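Local coordinates for protein thiosulfate reductase (Thermus thermophilus, PDB 2VPZ) that binds a molybdenum atom, two molybdopterin guanine dinucleotides and a [4Fe-4S] cluster, and probably catalyses redox chemistry on sulfur compounds, at residues L659-G664 with L741-R746; I53-H56 with R61-K64; V267-D272 with E287-H292; T258-A263 with K303-P308; E119-I124 with A522-L527. All blocks are in the same frame, centred on the assembly; numbering follows the deposited sequence.

Overall arrangement
From the N terminus, contact 2 comes first: it closes the short hairpin of strands 52-57 and 62-67 in the iron-sulfur region and is complete before any other contact opens. Helix 117-134 then opens contact 5, whose very long loop ends only at helix 518-528. Nested inside it is contact 4, between helix 257-270 and the end of helix 298-305, and nested in turn inside contact 4 is contact 3, which joins the far end of helix 257-270 to helix 287-292. Contacts 3 and 4 have centres about 16 Å apart, whereas contact 5 lies across the chain's centre from both. Contact 1 follows in series, within the C-terminal mixed sheet region. None of the loops cross.

Contact 1. Residues L659-G664 with L741-R746; sequences LGLKEG and LEKAER
The ammonium NZ of K743 lies 3.9 Å from G660 O, which is too long for a hydrogen bond. It also forms a long, weak ion pair with D665 OD2; the same oxygen accepts a hydrogen bond from K662 N and only weakly attracts the lysine. The firmer contact is apolar and centres on L661. Its methyl CD2 rests on the aliphatic part of K743, 3.8 Å from K743 CG, the two side chains running past each other in opposite directions. The other methyl, CD1, meets L741 CD1 at 4.0 Å. L661 can address both residues because its CG stands beside its own backbone N (chi1 -49°) and its two methyls fork between them. L741 and K743 project from the same face of the strand, while E742 between them points away and pairs with K676. V667 of strand 666-671 touches both L661 and L741, and Y619 adds to the packing on L741. This is a loop after a helix folded over one face of a mixed beta sheet, in the molybdopterin dinucleotide-binding region, whose family belongs to the double-psi beta-barrel clan.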
# COMPACT_ATOMS: atom_id res chain seq x y z
N LEU A 659 -4.26 -36.14 7.40
CA LEU A 659 -4.55 -36.59 8.77
C LEU A 659 -5.92 -35.81 8.89
O LEU A 659 -6.32 -35.21 7.92
CB LEU A 659 -3.46 -36.05 9.75
CG LEU A 659 -2.06 -36.57 9.32
CD1 LEU A 659 -0.98 -36.21 10.34
CD2 LEU A 659 -2.10 -38.10 9.11
N GLY A 660 -6.68 -35.85 9.99
CA GLY A 660 -7.93 -35.08 9.95
C GLY A 660 -7.82 -33.96 10.96
O GLY A 660 -8.67 -33.80 11.86
N LEU A 661 -6.78 -33.15 10.83
CA LEU A 661 -6.46 -32.09 11.80
C LEU A 661 -6.67 -30.65 11.38
O LEU A 661 -6.29 -30.26 10.29
CB LEU A 661 -4.99 -32.29 12.25
CG LEU A 661 -4.55 -33.70 12.71
CD1 LEU A 661 -3.00 -33.84 12.75
CD2 LEU A 661 -5.18 -34.02 14.08
N LYS A 662 -7.28 -29.82 12.22
CA LYS A 662 -7.43 -28.43 11.84
C LYS A 662 -6.86 -27.44 12.84
O LYS A 662 -6.27 -27.82 13.87
CB LYS A 662 -8.85 -28.08 11.39
CG LYS A 662 -9.99 -28.75 12.16
CD LYS A 662 -11.15 -29.17 11.22
CE LYS A 662 -10.73 -30.32 10.29
NZ LYS A 662 -11.68 -30.56 9.15
N GLU A 663 -7.08 -26.17 12.58
CA GLU A 663 -6.56 -25.09 13.39
C GLU A 663 -6.54 -25.17 14.92
O GLU A 663 -5.48 -25.03 15.55
CB GLU A 663 -7.16 -23.76 12.95
CG GLU A 663 -6.11 -22.72 12.61
CD GLU A 663 -6.32 -22.12 11.22
OE1 GLU A 663 -7.49 -21.74 10.93
OE2 GLU A 663 -5.34 -22.02 10.46
N GLY A 664 -7.67 -25.42 15.56
CA GLY A 664 -7.64 -25.48 17.02
C GLY A 664 -7.51 -26.85 17.67
O GLY A 664 -7.70 -26.97 18.86
N LEU A 741 1.76 -38.17 15.06
CA LEU A 741 0.67 -37.47 15.75
C LEU A 741 -0.65 -38.25 15.87
O LEU A 741 -1.15 -38.80 14.89
CB LEU A 741 0.42 -36.08 15.11
CG LEU A 741 1.28 -35.25 14.13
CD1 LEU A 741 0.71 -33.83 14.26
CD2 LEU A 741 2.82 -35.24 14.36
N GLU A 742 -1.20 -38.26 17.07
CA GLU A 742 -2.42 -38.99 17.44
C GLU A 742 -3.45 -37.98 17.99
O GLU A 742 -3.15 -37.27 18.95
CB GLU A 742 -2.03 -40.02 18.50
CG GLU A 742 -3.08 -40.99 19.04
CD GLU A 742 -2.50 -41.96 20.10
OE1 GLU A 742 -2.61 -41.65 21.31
OE2 GLU A 742 -1.93 -43.00 19.69
N LYS A 743 -4.63 -37.89 17.37
CA LYS A 743 -5.70 -36.96 17.80
C LYS A 743 -5.99 -37.07 19.33
O LYS A 743 -6.14 -38.16 19.87
CB LYS A 743 -6.99 -37.20 17.00
CG LYS A 743 -7.63 -35.96 16.32
CD LYS A 743 -7.83 -34.74 17.24
CE LYS A 743 -9.09 -33.91 16.85
NZ LYS A 743 -9.76 -34.29 15.54
N ALA A 744 -6.07 -35.92 20.00
CA ALA A 744 -6.30 -35.88 21.45
C ALA A 744 -7.35 -34.81 21.80
O ALA A 744 -7.72 -34.03 20.93
CB ALA A 744 -4.95 -35.57 22.17
N GLU A 745 -7.82 -34.80 23.04
CA GLU A 745 -8.82 -33.82 23.53
C GLU A 745 -8.14 -32.51 23.94
O GLU A 745 -7.00 -32.53 24.40
CB GLU A 745 -9.55 -34.29 24.81
CG GLU A 745 -10.33 -35.61 24.79
CD GLU A 745 -11.71 -35.50 24.12
OE1 GLU A 745 -12.10 -34.39 23.70
OE2 GLU A 745 -12.40 -36.55 24.02
N ARG A 746 -8.85 -31.39 23.80
CA ARG A 746 -8.33 -30.10 24.28
C ARG A 746 -8.04 -30.32 25.82
O ARG A 746 -8.81 -31.03 26.50
CB ARG A 746 -9.37 -28.96 24.08
CG ARG A 746 -9.75 -28.17 25.37
CD ARG A 746 -10.41 -26.76 25.16
NE ARG A 746 -9.62 -25.79 24.37
CZ ARG A 746 -8.48 -25.18 24.73
NH1 ARG A 746 -7.92 -25.40 25.91
NH2 ARG A 746 -7.90 -24.32 23.89

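Contact 2. Residues I53-H56 with R61-K64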
# COMPACT_ATOMS: atom_id res chain seq x y z
N ILE A 53 23.27 -4.60 32.75
CA ILE A 53 22.00 -3.91 32.99
C ILE A 53 21.98 -3.01 34.23
O ILE A 53 22.83 -3.13 35.12
CB ILE A 53 20.81 -4.95 33.18
CG1 ILE A 53 21.11 -5.92 34.31
CG2 ILE A 53 20.54 -5.72 31.86
CD1 ILE A 53 19.92 -6.51 35.05
N VAL A 54 21.04 -2.08 34.29
CA VAL A 54 20.86 -1.23 35.49
C VAL A 54 19.55 -1.78 36.11
O VAL A 54 18.60 -2.00 35.36
CB VAL A 54 20.66 0.28 35.17
CG1 VAL A 54 20.35 1.04 36.49
CG2 VAL A 54 21.89 0.86 34.47
N ALA A 55 19.51 -2.00 37.42
CA ALA A 55 18.28 -2.47 38.09
C ALA A 55 17.74 -1.35 38.98
O ALA A 55 18.50 -0.76 39.76
CB ALA A 55 18.54 -3.75 38.95
N HIS A 56 16.45 -1.07 38.84
CA HIS A 56 15.76 -0.04 39.60
C HIS A 56 14.90 -0.69 40.70
O HIS A 56 13.87 -1.31 40.40
CB HIS A 56 14.87 0.82 38.66
CG HIS A 56 15.58 1.44 37.50
ND1 HIS A 56 16.51 2.42 37.64
CD2 HIS A 56 15.48 1.21 36.18
CE1 HIS A 56 16.97 2.77 36.46
NE2 HIS A 56 16.36 2.05 35.55
N ARG A 61 12.45 -4.63 46.19
CA ARG A 61 11.87 -5.12 44.96
C ARG A 61 12.28 -4.37 43.67
O ARG A 61 12.13 -3.15 43.57
CB ARG A 61 10.34 -5.16 45.09
CG ARG A 61 9.57 -5.22 43.77
CD ARG A 61 8.87 -6.56 43.50
NE ARG A 61 7.92 -6.41 42.39
CZ ARG A 61 6.60 -6.51 42.48
NH1 ARG A 61 6.03 -6.78 43.65
NH2 ARG A 61 5.84 -6.31 41.40
N VAL A 62 12.81 -5.14 42.72
CA VAL A 62 13.25 -4.62 41.43
C VAL A 62 12.03 -4.51 40.46
O VAL A 62 11.53 -5.52 39.96
CB VAL A 62 14.38 -5.56 40.83
CG1 VAL A 62 14.70 -5.16 39.38
CG2 VAL A 62 15.65 -5.50 41.72
N TYR A 63 11.57 -3.29 40.22
CA TYR A 63 10.42 -3.01 39.34
C TYR A 63 10.72 -2.92 37.84
O TYR A 63 9.86 -3.24 36.99
CB TYR A 63 9.71 -1.70 39.77
CG TYR A 63 8.83 -1.86 40.99
CD1 TYR A 63 9.28 -1.49 42.26
CD2 TYR A 63 7.55 -2.43 40.88
CE1 TYR A 63 8.50 -1.69 43.41
CE2 TYR A 63 6.76 -2.65 42.01
CZ TYR A 63 7.23 -2.28 43.28
OH TYR A 63 6.47 -2.49 44.40
N LYS A 64 11.94 -2.50 37.52
CA LYS A 64 12.40 -2.28 36.16
C LYS A 64 13.90 -2.51 36.04
O LYS A 64 14.68 -2.30 36.98
CB LYS A 64 12.05 -0.84 35.72
CG LYS A 64 12.18 -0.53 34.21
CD LYS A 64 11.15 -1.29 33.37
CE LYS A 64 10.92 -0.67 31.98
NZ LYS A 64 12.00 -1.01 31.01
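H56 turns its ring beside its own backbone N (chi1 -55°), while K64 sends CG the other way, opposite its backbone N (chi1 -167°). The result is two side chains running next to each other in the same direction, with H56 CD2 4.0 Å from K64 CB. The backbone beneath them holds the pair in register. H56 N donates to K64 O at 2.8 Å, nearly straight at the hydrogen (168°), and Y63 N returns a bond to H56 O at 3.0 Å that is more bent. Two residues, Y63 and K64, therefore stand against the single residue H56, with Y63 in near-helical backbone angles: a classic beta bulge in the antiparallel hairpin of strands 52-57 and 62-67. V62 CA adds a weaker C-H contact to H56 O at 3.5 Å. Away from the histidine and lysine, A55 CB meets V62 CG1 at 4.1 Å.

The polar ends of the main pair look elsewhere. H56 ND1 is hydrogen-bonded with S39 OG on strand 38-43, and K64 NZ forms a salt bridge with E66. The side chain of K64 is about 11 Å from the bound iron-sulfur cluster, and that of A55 about 9 Å from the side chain of C44, a cluster ligand. With H56 NE2 and K64 NZ 7.0 Å apart and the lysine already paired with E66, any effect of its charge on the histidine is probably modest; the strands are joined chiefly by backbone bonds.

Contact 3. Residues V267-D272 with E287-H292; sequences VLIYED and EELKAH
K290, I269 and Y270 bury the most surface, and K290 lies at the centre of the three. Its side chain leaves with CG opposite the backbone N (chi1 172°) and stays extended until its last bond, so that one flank of its methylene chain lies along both I269 and Y270. I269 presses on the chain with its branch methyl, CG2 standing 3.5 Å from K290 CG and 3.8 Å from K290 CB. The longer branch of I269 reaches past the lysine, and its CD1 meets L289 CD1 at 4.0 Å. Y270 lies next to I269 on the same flank: its CE1 is 4.0 Å from K290 CG, and its hydroxyl donates to the backbone, OH to K290 O at 3.1 Å. That oxygen lies in the plane of the tyrosine ring, yet the hydroxyl sits 45° above the plane of the carbonyl, so the bond does not follow a lone pair. K290 NZ stands above the same ring, 5.6 Å from its centroid, at most a weak cation-pi attraction.

The contact ties the C-terminal turn of helix 257-270, which ends in a Schellman motif at D272, to the short helix 287-292. Helix 341-354 packs beneath, with L353 on I269 and Y349 on L289, and H266 stacks on the Y270 ring. Chemically, one residue answers two kinds of partner: the lysine offers hydrocarbon to I269 and its backbone oxygen to the tyrosine hydroxyl, while its ammonium contributes little to the hold on the ring.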
# COMPACT_ATOMS: atom_id res chain seq x y z
N VAL A 267 32.96 -25.55 -5.89
CA VAL A 267 32.78 -24.44 -6.83
C VAL A 267 33.82 -23.29 -6.68
O VAL A 267 34.29 -22.75 -7.67
CB VAL A 267 31.30 -23.83 -6.84
CG1 VAL A 267 31.21 -22.64 -7.82
CG2 VAL A 267 30.29 -24.92 -7.25
N LEU A 268 34.21 -22.94 -5.45
CA LEU A 268 35.22 -21.90 -5.20
C LEU A 268 36.65 -22.36 -5.58
O LEU A 268 37.50 -21.54 -5.97
CB LEU A 268 35.18 -21.39 -3.73
CG LEU A 268 33.84 -20.97 -3.08
CD1 LEU A 268 33.99 -20.87 -1.55
CD2 LEU A 268 33.35 -19.64 -3.69
N ILE A 269 36.94 -23.65 -5.45
CA ILE A 269 38.26 -24.19 -5.82
C ILE A 269 38.33 -24.44 -7.35
O ILE A 269 39.22 -23.92 -8.02
CB ILE A 269 38.62 -25.54 -5.01
CG1 ILE A 269 39.02 -25.23 -3.57
CG2 ILE A 269 39.76 -26.31 -5.73
CD1 ILE A 269 39.12 -26.46 -2.63
N TYR A 270 37.37 -25.18 -7.90
CA TYR A 270 37.33 -25.52 -9.34
C TYR A 270 36.93 -24.45 -10.36
O TYR A 270 37.25 -24.57 -11.54
CB TYR A 270 36.53 -26.80 -9.59
CG TYR A 270 37.27 -28.07 -9.21
CD1 TYR A 270 37.59 -28.33 -7.87
CD2 TYR A 270 37.68 -28.99 -10.18
CE1 TYR A 270 38.30 -29.48 -7.50
CE2 TYR A 270 38.39 -30.16 -9.82
CZ TYR A 270 38.70 -30.39 -8.47
OH TYR A 270 39.39 -31.51 -8.10
N GLU A 271 36.20 -23.42 -9.94
CA GLU A 271 35.86 -22.36 -10.86
C GLU A 271 36.86 -21.25 -10.65
O GLU A 271 36.78 -20.18 -11.25
CB GLU A 271 34.43 -21.85 -10.70
CG GLU A 271 33.40 -22.63 -11.48
CD GLU A 271 32.05 -21.94 -11.47
OE1 GLU A 271 32.03 -20.74 -11.14
OE2 GLU A 271 31.03 -22.59 -11.79
N ASP A 272 37.79 -21.51 -9.74
CA ASP A 272 38.88 -20.59 -9.46
C ASP A 272 38.41 -19.22 -8.92
O ASP A 272 38.86 -18.18 -9.41
CB ASP A 272 39.67 -20.43 -10.76
CG ASP A 272 41.02 -19.76 -10.59
OD1 ASP A 272 41.77 -20.19 -9.68
OD2 ASP A 272 41.32 -18.83 -11.37
N GLU A 287 46.10 -28.28 -0.64
CA GLU A 287 46.17 -29.26 -1.74
C GLU A 287 45.37 -30.55 -1.51
O GLU A 287 44.73 -31.08 -2.44
CB GLU A 287 47.62 -29.61 -2.09
CG GLU A 287 48.23 -28.82 -3.27
CD GLU A 287 48.63 -27.40 -2.89
OE1 GLU A 287 49.27 -27.24 -1.82
OE2 GLU A 287 48.31 -26.46 -3.66
N GLU A 288 45.43 -31.06 -0.28
CA GLU A 288 44.69 -32.26 0.15
C GLU A 288 43.16 -32.04 -0.08
O GLU A 288 42.45 -32.95 -0.48
CB GLU A 288 44.95 -32.57 1.65
CG GLU A 288 45.28 -34.05 2.01
CD GLU A 288 45.55 -34.34 3.51
OE1 GLU A 288 46.13 -33.46 4.21
OE2 GLU A 288 45.21 -35.45 3.98
N LEU A 289 42.71 -30.80 0.19
CA LEU A 289 41.31 -30.35 0.07
C LEU A 289 40.76 -30.31 -1.39
O LEU A 289 39.62 -30.70 -1.65
CB LEU A 289 41.10 -28.96 0.72
CG LEU A 289 39.88 -28.58 1.60
CD1 LEU A 289 39.40 -27.14 1.29
CD2 LEU A 289 38.73 -29.58 1.41
N LYS A 290 41.56 -29.81 -2.32
CA LYS A 290 41.18 -29.72 -3.73
C LYS A 290 40.93 -31.11 -4.35
O LYS A 290 39.92 -31.33 -5.04
CB LYS A 290 42.23 -28.96 -4.57
CG LYS A 290 42.02 -28.97 -6.09
CD LYS A 290 43.19 -28.30 -6.79
CE LYS A 290 43.21 -28.56 -8.30
NZ LYS A 290 43.21 -27.30 -9.13
N ALA A 291 41.84 -32.05 -4.09
CA ALA A 291 41.75 -33.44 -4.57
C ALA A 291 40.60 -34.26 -3.91
O ALA A 291 39.94 -35.06 -4.58
CB ALA A 291 43.12 -34.16 -4.39
N HIS A 292 40.38 -34.04 -2.62
CA HIS A 292 39.30 -34.67 -1.82
C HIS A 292 37.93 -34.35 -2.43
O HIS A 292 37.07 -35.21 -2.62
CB HIS A 292 39.28 -34.09 -0.35
CG HIS A 292 38.31 -34.73 0.59
ND1 HIS A 292 37.16 -34.12 1.02
CD2 HIS A 292 38.36 -35.91 1.23
CE1 HIS A 292 36.53 -34.91 1.86
NE2 HIS A 292 37.24 -36.01 2.01

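Contact 4. Residues T258-A263 with K303-P308; sequences TALLLA and KHTEIP
The link from helix 298-305 into helix 309-320 packs against the first turns of helix 257-270, with T305 and I307 on one side and A259 and L260 on the other. L260 has the largest share and touches both T305 and I307. Its CG is swung opposite the backbone N (chi1 -171°), leaving CB to face the threonine while CG turns to the isoleucine. T305 OG1 is 3.7 Å from L260 CB and 4.2 Å from A259 CB, so the hydroxyl looks onto hydrocarbon across this interface. The backbone N of L260 is also near, 3.9 Å from T305 OG1, but that is too far to count as a bond. Beyond the threonine, the end of the I307 chain arrives at about a right angle to the leucine and places CD1 4.0 Å from L260 CG.

Between T305 and I307 the chain leaves the helix at E306, which takes a positive phi of 81°, and P308 then serves as the N-cap residue of helix 309-320. This break in the helix probably helps T305 and I307 face the same leucine. I312 of helix 309-320 touches L260, T305 and I307 alike, while F608 and W300 pack on A259. The side chain of L260 is about 8 Å from a bound molybdopterin guanine dinucleotide. The backbone of T305 is bonded to K253, which precedes helix 257-270. All four touching residues are buried, and what joins them across the interface is van der Waals contact, which is consistent with positioning by shape.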
# COMPACT_ATOMS: atom_id res chain seq x y z
N THR A 258 26.26 -31.02 4.99
CA THR A 258 27.66 -31.20 4.63
C THR A 258 27.81 -31.41 3.10
O THR A 258 28.84 -31.05 2.55
CB THR A 258 28.33 -32.37 5.42
OG1 THR A 258 27.88 -32.37 6.77
CG2 THR A 258 29.87 -32.19 5.40
N ALA A 259 26.79 -31.95 2.43
CA ALA A 259 26.86 -32.15 0.96
C ALA A 259 26.80 -30.81 0.18
O ALA A 259 27.40 -30.66 -0.88
CB ALA A 259 25.73 -33.10 0.46
N LEU A 260 26.03 -29.87 0.75
CA LEU A 260 25.84 -28.52 0.21
C LEU A 260 27.16 -27.73 0.52
O LEU A 260 27.68 -26.98 -0.33
CB LEU A 260 24.57 -27.86 0.81
CG LEU A 260 23.92 -26.53 0.36
CD1 LEU A 260 24.18 -25.43 1.40
CD2 LEU A 260 24.41 -26.11 -1.03
N LEU A 261 27.75 -27.91 1.70
CA LEU A 261 29.02 -27.24 2.02
C LEU A 261 30.18 -27.79 1.13
O LEU A 261 30.94 -27.01 0.57
CB LEU A 261 29.34 -27.34 3.53
CG LEU A 261 28.45 -26.44 4.42
CD1 LEU A 261 28.40 -26.96 5.87
CD2 LEU A 261 28.93 -24.98 4.36
N LEU A 262 30.31 -29.11 0.97
CA LEU A 262 31.35 -29.70 0.10
C LEU A 262 31.26 -29.23 -1.38
O LEU A 262 32.28 -28.96 -2.02
CB LEU A 262 31.33 -31.25 0.14
CG LEU A 262 31.68 -31.94 1.48
CD1 LEU A 262 31.44 -33.45 1.37
CD2 LEU A 262 33.13 -31.65 1.88
N ALA A 263 30.04 -29.13 -1.91
CA ALA A 263 29.79 -28.68 -3.29
C ALA A 263 30.07 -27.16 -3.49
O ALA A 263 30.31 -26.71 -4.61
CB ALA A 263 28.34 -29.03 -3.76
N LYS A 303 21.13 -33.96 -5.61
CA LYS A 303 20.59 -35.31 -5.55
C LYS A 303 20.24 -35.72 -4.10
O LYS A 303 19.22 -36.37 -3.85
CB LYS A 303 21.65 -36.19 -6.21
CG LYS A 303 21.35 -37.64 -6.52
CD LYS A 303 22.69 -38.38 -6.75
CE LYS A 303 22.61 -39.88 -6.37
NZ LYS A 303 21.28 -40.48 -6.73
N HIS A 304 21.09 -35.32 -3.16
CA HIS A 304 20.90 -35.60 -1.73
C HIS A 304 20.25 -34.42 -0.96
O HIS A 304 19.42 -34.59 -0.07
CB HIS A 304 22.26 -35.91 -1.01
CG HIS A 304 23.10 -36.99 -1.62
ND1 HIS A 304 22.78 -38.32 -1.54
CD2 HIS A 304 24.27 -36.94 -2.29
CE1 HIS A 304 23.70 -39.05 -2.14
NE2 HIS A 304 24.62 -38.22 -2.60
N THR A 305 20.65 -33.22 -1.34
CA THR A 305 20.29 -31.94 -0.75
C THR A 305 18.86 -31.47 -1.11
O THR A 305 18.07 -30.97 -0.28
CB THR A 305 21.46 -30.97 -1.17
OG1 THR A 305 22.29 -30.66 -0.05
CG2 THR A 305 20.96 -29.76 -1.94
N GLU A 306 18.54 -31.71 -2.37
CA GLU A 306 17.25 -31.40 -2.94
C GLU A 306 17.08 -29.96 -3.36
O GLU A 306 15.99 -29.51 -3.69
CB GLU A 306 16.16 -31.86 -2.01
CG GLU A 306 15.75 -33.29 -2.24
CD GLU A 306 14.53 -33.66 -1.43
OE1 GLU A 306 13.74 -32.74 -1.15
OE2 GLU A 306 14.39 -34.85 -1.10
N ILE A 307 18.19 -29.23 -3.32
CA ILE A 307 18.28 -27.83 -3.73
C ILE A 307 18.78 -27.93 -5.20
O ILE A 307 19.77 -28.63 -5.46
CB ILE A 307 19.34 -27.08 -2.88
CG1 ILE A 307 18.85 -26.92 -1.45
CG2 ILE A 307 19.76 -25.75 -3.56
CD1 ILE A 307 19.99 -26.75 -0.47
N PRO A 308 18.13 -27.23 -6.17
CA PRO A 308 18.59 -27.31 -7.58
C PRO A 308 20.10 -26.98 -7.79
O PRO A 308 20.67 -26.16 -7.07
CB PRO A 308 17.67 -26.33 -8.33
CG PRO A 308 16.46 -26.13 -7.41
CD PRO A 308 17.07 -26.21 -6.01

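Contact 5. Residues E119-I124 with A522-L527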
# COMPACT_ATOMS: atom_id res chain seq x y z
N GLU A 119 22.83 -27.57 59.58
CA GLU A 119 22.47 -28.99 59.52
C GLU A 119 22.54 -29.59 58.10
O GLU A 119 23.03 -30.71 57.93
CB GLU A 119 21.09 -29.25 60.14
CG GLU A 119 20.26 -30.28 59.37
CD GLU A 119 19.78 -31.48 60.19
OE1 GLU A 119 20.20 -32.62 59.87
OE2 GLU A 119 19.00 -31.28 61.15
N ALA A 120 22.05 -28.86 57.09
CA ALA A 120 22.08 -29.34 55.70
C ALA A 120 23.52 -29.41 55.15
O ALA A 120 23.89 -30.38 54.47
CB ALA A 120 21.20 -28.43 54.77
N LEU A 121 24.34 -28.41 55.46
CA LEU A 121 25.73 -28.38 55.02
C LEU A 121 26.61 -29.48 55.69
O LEU A 121 27.52 -30.01 55.04
CB LEU A 121 26.34 -26.95 55.19
CG LEU A 121 25.92 -25.91 54.12
CD1 LEU A 121 26.53 -24.52 54.43
CD2 LEU A 121 26.35 -26.37 52.71
N ASP A 122 26.31 -29.85 56.94
CA ASP A 122 27.03 -30.91 57.70
C ASP A 122 26.68 -32.27 57.09
O ASP A 122 27.55 -33.13 56.85
CB ASP A 122 26.62 -30.99 59.17
CG ASP A 122 27.27 -29.91 60.06
OD1 ASP A 122 28.14 -29.17 59.56
OD2 ASP A 122 26.89 -29.84 61.25
N HIS A 123 25.38 -32.47 56.88
CA HIS A 123 24.83 -33.68 56.29
C HIS A 123 25.49 -33.97 54.92
O HIS A 123 25.80 -35.13 54.62
CB HIS A 123 23.29 -33.58 56.18
CG HIS A 123 22.60 -34.83 55.75
ND1 HIS A 123 22.36 -35.13 54.44
CD2 HIS A 123 22.11 -35.86 56.45
CE1 HIS A 123 21.77 -36.30 54.35
NE2 HIS A 123 21.60 -36.77 55.56
N ILE A 124 25.72 -32.95 54.09
CA ILE A 124 26.37 -33.15 52.78
C ILE A 124 27.87 -33.54 52.94
O ILE A 124 28.29 -34.56 52.39
CB ILE A 124 26.18 -31.87 51.83
CG1 ILE A 124 24.73 -31.76 51.38
CG2 ILE A 124 27.12 -32.00 50.60
CD1 ILE A 124 24.21 -30.31 51.19
N ALA A 522 29.56 -22.55 48.44
CA ALA A 522 30.81 -23.22 48.04
C ALA A 522 31.88 -23.12 49.17
O ALA A 522 32.41 -24.15 49.64
CB ALA A 522 31.36 -22.63 46.69
N ARG A 523 32.19 -21.91 49.60
CA ARG A 523 33.11 -21.69 50.71
C ARG A 523 32.69 -22.51 51.98
O ARG A 523 33.52 -23.15 52.61
CB ARG A 523 33.17 -20.20 51.07
CG ARG A 523 34.18 -19.84 52.11
CD ARG A 523 34.37 -18.35 52.17
NE ARG A 523 35.04 -17.89 53.39
CZ ARG A 523 34.61 -18.10 54.64
NH1 ARG A 523 33.49 -18.76 54.87
NH2 ARG A 523 35.31 -17.63 55.67
N GLU A 524 31.40 -22.49 52.33
CA GLU A 524 30.86 -23.24 53.49
C GLU A 524 31.04 -24.77 53.40
O GLU A 524 31.12 -25.46 54.42
CB GLU A 524 29.40 -22.89 53.75
CG GLU A 524 29.19 -21.49 54.31
CD GLU A 524 29.87 -21.32 55.67
OE1 GLU A 524 29.64 -22.19 56.54
OE2 GLU A 524 30.63 -20.33 55.84
N LEU A 525 31.04 -25.30 52.18
CA LEU A 525 31.24 -26.73 51.95
C LEU A 525 32.77 -26.98 51.91
O LEU A 525 33.26 -28.00 52.41
CB LEU A 525 30.57 -27.22 50.64
CG LEU A 525 29.03 -27.36 50.66
CD1 LEU A 525 28.41 -27.38 49.23
CD2 LEU A 525 28.62 -28.62 51.46
N GLY A 526 33.50 -26.01 51.35
CA GLY A 526 34.95 -26.04 51.22
C GLY A 526 35.73 -26.07 52.53
O GLY A 526 36.79 -26.71 52.62
N LEU A 527 35.22 -25.38 53.54
CA LEU A 527 35.80 -25.36 54.88
C LEU A 527 35.51 -26.74 55.56
O LEU A 527 36.40 -27.31 56.20
CB LEU A 527 35.29 -24.14 55.72
CG LEU A 527 35.55 -22.70 55.20
CD1 LEU A 527 35.34 -21.65 56.32
CD2 LEU A 527 36.98 -22.59 54.62
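L121 drives both of its methyls into the neighbouring helix, and here the packing is tight. CD2 of L121 meets CD2 of L525 at 3.4 Å, close for two methyl groups, while its CD1 lies 3.4 Å from E524 CB. The side chain meets both residues at about a right angle, its fork straddling the step between them. CG of L121 stands beside its own backbone N (chi1 -77°), which points the fork at the other helix. One turn on, I124 adds a lighter touch, its CG2 3.8 Å from the same L525 methyl, so that CD2 of L525 sits between two residues of helix 117-134.

The helix axes pass 9.9 Å apart and cross at -51°, close to the angle for ridges-into-grooves packing in which both ridges run between residues four apart. Both helices also touch a five-stranded parallel sheet: F436 of strand 435-438 contacts I124 and L525, so they meet over its central strand, as in an alpha/beta layer. W520, also on helix 518-528, touches L121 too.

Toward the outer side the contact loosens and turns polar. E524 contributes only its CB and CG to L121, then bends at chi2 (-62°) and carries its carboxylate off, OE2 lying 3.4 Å from R523 NH1 in a salt bridge at the edge of the guanidinium. R528 links the helices here, pairing with exposed D122 through one nitrogen and with E524 OE1 through the other. R523 is held further by a hydrogen bond from NE to W537 O.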